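Local structure of DNA helicase RecQ (Deinococcus radiodurans, 4Q48) at residues 223-227 with 255-261; 33-37 with 58-63. The protein probably couples ATP hydrolysis to 3'-5' unwinding of duplex DNA, through a catalytic core of two helicase domains, a zinc-binding domain and an RQC domain. One frame throughout, in Å; residues are numbered along the deposited sequence.

Interaction 1 of 2, residues 223-227 with 255-261; sequences KTQLL and WLQAQGI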
loop_
_atom_site.group_PDB
_atom_site.type_symbol
_atom_site.label_atom_id
_atom_site.label_comp_id
_atom_site.label_asym_id
_atom_site.label_seq_id
_atom_site.Cartn_x
_atom_site.Cartn_y
_atom_site.Cartn_z
ATOM N N LYS A 223 -18.479 16.336 -14.304
ATOM C CA LYS A 223 -18.501 17.723 -13.818
ATOM C C LYS A 223 -19.893 18.094 -13.259
ATOM O O LYS A 223 -20.004 18.820 -12.270
ATOM C CB LYS A 223 -18.075 18.701 -14.924
ATOM C CG LYS A 223 -16.558 18.858 -15.037
ATOM C CD LYS A 223 -16.088 19.746 -16.203
ATOM C CE LYS A 223 -16.747 19.398 -17.540
ATOM N NZ LYS A 223 -16.116 20.084 -18.731
ATOM N N THR A 224 -20.958 17.557 -13.844
ATOM C CA THR A 224 -22.288 17.786 -13.264
ATOM C C THR A 224 -22.450 17.063 -11.923
ATOM O O THR A 224 -22.994 17.619 -10.956
ATOM C CB THR A 224 -23.403 17.349 -14.238
ATOM O OG1 THR A 224 -23.434 18.269 -15.331
ATOM C CG2 THR A 224 -24.764 17.314 -13.544
ATOM N N GLN A 225 -21.980 15.818 -11.876
ATOM C CA GLN A 225 -22.112 14.998 -10.683
ATOM C C GLN A 225 -21.360 15.629 -9.524
ATOM O O GLN A 225 -21.852 15.649 -8.388
ATOM C CB GLN A 225 -21.602 13.593 -10.949
ATOM C CG GLN A 225 -22.680 12.665 -11.496
ATOM C CD GLN A 225 -22.110 11.372 -12.079
ATOM O OE1 GLN A 225 -21.066 11.380 -12.752
ATOM N NE2 GLN A 225 -22.810 10.270 -11.855
ATOM N N LEU A 226 -20.174 16.153 -9.839
ATOM C CA LEU A 226 -19.272 16.684 -8.845
ATOM C C LEU A 226 -19.848 17.906 -8.179
ATOM O O LEU A 226 -19.844 18.021 -6.949
ATOM C CB LEU A 226 -17.928 17.031 -9.472
ATOM C CG LEU A 226 -16.996 17.749 -8.493
ATOM C CD1 LEU A 226 -16.570 16.789 -7.415
ATOM C CD2 LEU A 226 -15.751 18.363 -9.160
ATOM N N LEU A 227 -20.338 18.820 -9.000
ATOM C CA LEU A 227 -20.884 20.071 -8.523
ATOM C C LEU A 227 -22.071 19.765 -7.646
ATOM O O LEU A 227 -22.243 20.344 -6.568
ATOM C CB LEU A 227 -21.254 20.984 -9.691
ATOM C CG LEU A 227 -21.813 22.346 -9.310
ATOM C CD1 LEU A 227 -20.829 23.028 -8.385
ATOM C CD2 LEU A 227 -21.953 23.158 -10.571
ATOM N N TRP A 255 -13.795 25.766 -14.852
ATOM C CA TRP A 255 -15.215 25.434 -14.888
ATOM C C TRP A 255 -15.792 25.623 -13.495
ATOM O O TRP A 255 -16.916 26.093 -13.322
ATOM C CB TRP A 255 -15.435 24.001 -15.385
ATOM C CG TRP A 255 -16.863 23.621 -15.493
ATOM C CD1 TRP A 255 -17.697 23.840 -16.544
ATOM C CD2 TRP A 255 -17.623 22.910 -14.518
ATOM N NE1 TRP A 255 -18.949 23.335 -16.275
ATOM C CE2 TRP A 255 -18.928 22.755 -15.036
ATOM C CE3 TRP A 255 -17.332 22.392 -13.255
ATOM C CZ2 TRP A 255 -19.936 22.102 -14.333
ATOM C CZ3 TRP A 255 -18.335 21.750 -12.555
ATOM C CH2 TRP A 255 -19.620 21.614 -13.094
ATOM N N LEU A 256 -15.010 25.257 -12.491
ATOM C CA LEU A 256 -15.467 25.418 -11.128
ATOM C C LEU A 256 -15.561 26.900 -10.755
ATOM O O LEU A 256 -16.591 27.346 -10.226
ATOM C CB LEU A 256 -14.550 24.672 -10.163
ATOM C CG LEU A 256 -14.851 23.178 -10.055
ATOM C CD1 LEU A 256 -13.841 22.501 -9.123
ATOM C CD2 LEU A 256 -16.281 22.936 -9.597
ATOM N N GLN A 257 -14.507 27.660 -11.061
ATOM C CA GLN A 257 -14.508 29.103 -10.824
ATOM C C GLN A 257 -15.753 29.756 -11.442
ATOM O O GLN A 257 -16.414 30.585 -10.808
ATOM C CB GLN A 257 -13.236 29.740 -11.388
ATOM C CG GLN A 257 -11.935 29.334 -10.687
ATOM C CD GLN A 257 -10.691 29.806 -11.446
ATOM O OE1 GLN A 257 -10.745 30.803 -12.161
ATOM N NE2 GLN A 257 -9.572 29.102 -11.283
ATOM N N ALA A 258 -16.098 29.312 -12.649
ATOM C CA ALA A 258 -17.267 29.798 -13.381
ATOM C C ALA A 258 -18.568 29.644 -12.618
ATOM O O ALA A 258 -19.498 30.402 -12.848
ATOM C CB ALA A 258 -17.379 29.083 -14.741
ATOM N N GLN A 259 -18.654 28.667 -11.725
ATOM C CA GLN A 259 -19.902 28.438 -10.987
ATOM C C GLN A 259 -19.800 29.010 -9.564
ATOM O O GLN A 259 -20.661 28.771 -8.724
ATOM C CB GLN A 259 -20.215 26.942 -10.923
ATOM C CG GLN A 259 -19.809 26.189 -12.164
ATOM C CD GLN A 259 -20.897 26.110 -13.206
ATOM O OE1 GLN A 259 -22.095 26.094 -12.886
ATOM N NE2 GLN A 259 -20.488 26.061 -14.472
ATOM N N GLY A 260 -18.750 29.788 -9.322
ATOM C CA GLY A 260 -18.606 30.538 -8.091
ATOM C C GLY A 260 -17.826 29.820 -7.014
ATOM O O GLY A 260 -17.768 30.284 -5.875
ATOM N N ILE A 261 -17.193 28.709 -7.398
ATOM C CA ILE A 261 -16.340 27.914 -6.509
ATOM C C ILE A 261 -14.888 28.369 -6.611
ATOM O O ILE A 261 -14.348 28.434 -7.710
ATOM C CB ILE A 261 -16.407 26.411 -6.870
ATOM C CG1 ILE A 261 -17.823 25.873 -6.741
ATOM C CG2 ILE A 261 -15.480 25.604 -5.996
ATOM C CD1 ILE A 261 -17.847 24.403 -6.698
#
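Lys223 and Trp255 pair two neighbouring surface helices, 222-233 and 246-258, in the second RecA-like domain of the helicase, the one built on the six-stranded parallel sheet. The lysine chain lies over one face of the indole. Lys223 CB sits above the six-membered ring of Trp255, a CH-pi contact 3.8 Å from its centroid, 11° off the normal. Further out, CD comes within 3.9 Å of Trp255 CD2, and the bend at chi3 (-48°) brings the ammonium over the five-membered ring, where Lys223 NZ stands 4.9 Å from its centroid in a cation-pi interaction. A lysine suits this place because its methylenes can cover the indole while the charge stays at the surface. On the opposite face, Gln259 NE2 lies above the plane toward the rim, so the ring lies between the lysine's aliphatic stem and the glutamine's amide nitrogen. With CG anti to the backbone N (chi1 -178°), Trp255 reaches across to helix 222-233, and its CH2 corner also meets Leu227 CD2 at 3.8 Å. Leu227 divides its branches: CD2 touches Trp255 and lies 3.7 Å from Gln259 OE1, whereas CD1 meets Ile261 CD1 at 3.7 Å. Ile261 N bonds to Leu256 O and Gly260 N to Gln257 O in the Schellman motif that ends helix 246-258, with Gly260 at positive phi as its C-prime residue. The helices are therefore joined through apolar and pi contacts, and the indole's electron-rich face would probably favour the lysine's positive charge without a carboxylate partner across the contact.

Interaction 2 of 2, residues 33-37 with 58-63; sequences VQQVA and LPSLLR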
loop_
_atom_site.group_PDB
_atom_site.type_symbol
_atom_site.label_atom_id
_atom_site.label_comp_id
_atom_site.label_asym_id
_atom_site.label_seq_id
_atom_site.Cartn_x
_atom_site.Cartn_y
_atom_site.Cartn_z
ATOM N N VAL A 33 8.296 -1.938 19.187
ATOM C CA VAL A 33 9.494 -1.397 19.802
ATOM C C VAL A 33 10.146 -2.400 20.752
ATOM O O VAL A 33 11.369 -2.483 20.816
ATOM C CB VAL A 33 9.197 -0.091 20.529
ATOM C CG1 VAL A 33 10.332 0.272 21.479
ATOM C CG2 VAL A 33 8.994 1.006 19.515
ATOM N N GLN A 34 9.343 -3.203 21.441
ATOM C CA GLN A 34 9.891 -4.247 22.313
ATOM C C GLN A 34 10.613 -5.357 21.552
ATOM O O GLN A 34 11.599 -5.909 22.006
ATOM C CB GLN A 34 8.780 -4.860 23.159
ATOM C CG GLN A 34 9.270 -5.763 24.269
ATOM C CD GLN A 34 8.125 -6.388 25.042
ATOM O OE1 GLN A 34 7.209 -6.977 24.457
ATOM N NE2 GLN A 34 8.154 -6.240 26.364
ATOM N N GLN A 35 10.162 -5.645 20.354
ATOM C CA GLN A 35 10.670 -6.803 19.651
ATOM C C GLN A 35 12.049 -6.470 19.065
ATOM O O GLN A 35 12.949 -7.318 19.050
ATOM C CB GLN A 35 9.673 -7.217 18.562
ATOM C CG GLN A 35 10.280 -7.845 17.331
ATOM C CD GLN A 35 10.584 -9.305 17.523
ATOM O OE1 GLN A 35 10.100 -9.923 18.473
ATOM N NE2 GLN A 35 11.402 -9.868 16.632
ATOM N N VAL A 36 12.226 -5.225 18.625
ATOM C CA VAL A 36 13.472 -4.818 17.991
ATOM C C VAL A 36 14.463 -4.415 19.085
ATOM O O VAL A 36 15.661 -4.549 18.917
ATOM C CB VAL A 36 13.254 -3.672 16.977
ATOM C CG1 VAL A 36 14.536 -3.381 16.211
ATOM C CG2 VAL A 36 12.201 -4.072 15.967
ATOM N N ALA A 37 13.974 -3.932 20.216
ATOM C CA ALA A 37 14.897 -3.550 21.279
ATOM C C ALA A 37 15.514 -4.770 21.957
ATOM O O ALA A 37 16.683 -4.735 22.333
ATOM C CB ALA A 37 14.202 -2.683 22.303
ATOM N N LEU A 58 13.313 4.870 18.190
ATOM C CA LEU A 58 13.229 4.620 19.618
ATOM C C LEU A 58 14.081 3.395 19.995
ATOM O O LEU A 58 14.884 3.473 20.924
ATOM C CB LEU A 58 11.764 4.460 20.042
ATOM C CG LEU A 58 11.406 4.318 21.513
ATOM C CD1 LEU A 58 12.267 5.208 22.371
ATOM C CD2 LEU A 58 9.946 4.675 21.696
ATOM N N PRO A 59 13.916 2.263 19.275
ATOM C CA PRO A 59 14.863 1.178 19.541
ATOM C C PRO A 59 16.331 1.604 19.377
ATOM O O PRO A 59 17.166 1.142 20.157
ATOM C CB PRO A 59 14.483 0.121 18.497
ATOM C CG PRO A 59 13.048 0.385 18.210
ATOM C CD PRO A 59 12.895 1.864 18.285
ATOM N N SER A 60 16.654 2.452 18.402
ATOM C CA SER A 60 18.034 2.913 18.269
ATOM C C SER A 60 18.490 3.661 19.538
ATOM O O SER A 60 19.661 3.587 19.940
ATOM C CB SER A 60 18.212 3.778 17.025
ATOM O OG SER A 60 17.894 3.059 15.826
ATOM N N LEU A 61 17.567 4.334 20.205
ATOM C CA LEU A 61 17.926 5.009 21.448
ATOM C C LEU A 61 18.037 4.021 22.608
ATOM O O LEU A 61 18.774 4.245 23.576
ATOM C CB LEU A 61 16.916 6.098 21.799
ATOM C CG LEU A 61 16.888 7.297 20.856
ATOM C CD1 LEU A 61 15.960 8.370 21.416
ATOM C CD2 LEU A 61 18.287 7.837 20.557
ATOM N N LEU A 62 17.276 2.941 22.532
ATOM C CA LEU A 62 17.254 1.987 23.631
ATOM C C LEU A 62 18.471 1.059 23.633
ATOM O O LEU A 62 18.988 0.714 24.692
ATOM C CB LEU A 62 15.949 1.190 23.610
ATOM C CG LEU A 62 14.805 2.102 24.041
ATOM C CD1 LEU A 62 13.436 1.576 23.613
ATOM C CD2 LEU A 62 14.862 2.311 25.545
ATOM N N ARG A 63 18.902 0.621 22.456
ATOM C CA ARG A 63 20.065 -0.251 22.364
ATOM C C ARG A 63 21.377 0.533 22.221
ATOM O O ARG A 63 21.417 1.590 21.586
ATOM C CB ARG A 63 19.874 -1.234 21.213
ATOM C CG ARG A 63 18.502 -1.893 21.317
ATOM C CD ARG A 63 18.305 -3.065 20.384
ATOM N NE ARG A 63 19.233 -4.143 20.690
ATOM C CZ ARG A 63 20.110 -4.613 19.823
ATOM N NH1 ARG A 63 20.154 -4.091 18.610
ATOM N NH2 ARG A 63 20.926 -5.598 20.165
#
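Val33 meets the facing helix with both methyls. Val33 CG1, anti to the backbone N (chi1 164°), lies 4.0 Å from Leu62 CD1 and also meets Leu58 CG, while Val33 CG2 lies 4.2 Å from Pro59 CD. A beta-branched residue suits this position, since its two short arms fill the space between helix 29-37 and helix 50-62. One turn on, Val36 CG1 packs obliquely on Pro59 CB at 4.2 Å. Ala37 stands where the backbones come nearest, its CA 5.0 Å from that of Pro59, and its small CB meets Leu62 CB. Pro59, with no N-H to give the preceding turn, kinks the helix here and offers a compact apolar ring at this close point; the short helix axes cross at -42°. Beyond the second helix, Arg63 turns back across the end of the first: its CD lies near the carbonyl oxygens of Val36 and Ala37, and its NE is 3.1 Å from Ala37 O. An alanine here would remove the guanidinium and is likely to leave the two carbonyls without that neighbouring positive charge. This pairing joins the helix beginning at the ADP-binding Gln29 to helix 50-62, whose first turn carries the ADP-binding Gly51, Lys52 and Ser53 of the P-loop. Its chemistry is thus divided: apolar side chains between the helices, and at their C-terminal ends a cation that would probably offset the negative end of helix 29-37.

How the interactions relate
Interactions 1 and 2 belong to different RecA-like domains and lie on opposite sides of the chain's centre, with their own centres 52 Å apart and their nearest atoms about 40 Å apart. Each joins a pair of helices within its own domain. Interaction 2 is the one near the ADP site, which is empty in this model: the side chain of Val33 is about 5 Å from that of the ADP-binding Gln29, and that of Leu58 about 8 Å from that of Tyr22. Interaction 1 is on the surface, away from both the ADP and the zinc sites. Interaction 2 is partly buried and largely aliphatic; interaction 1 centres on an aromatic ring and is more exposed.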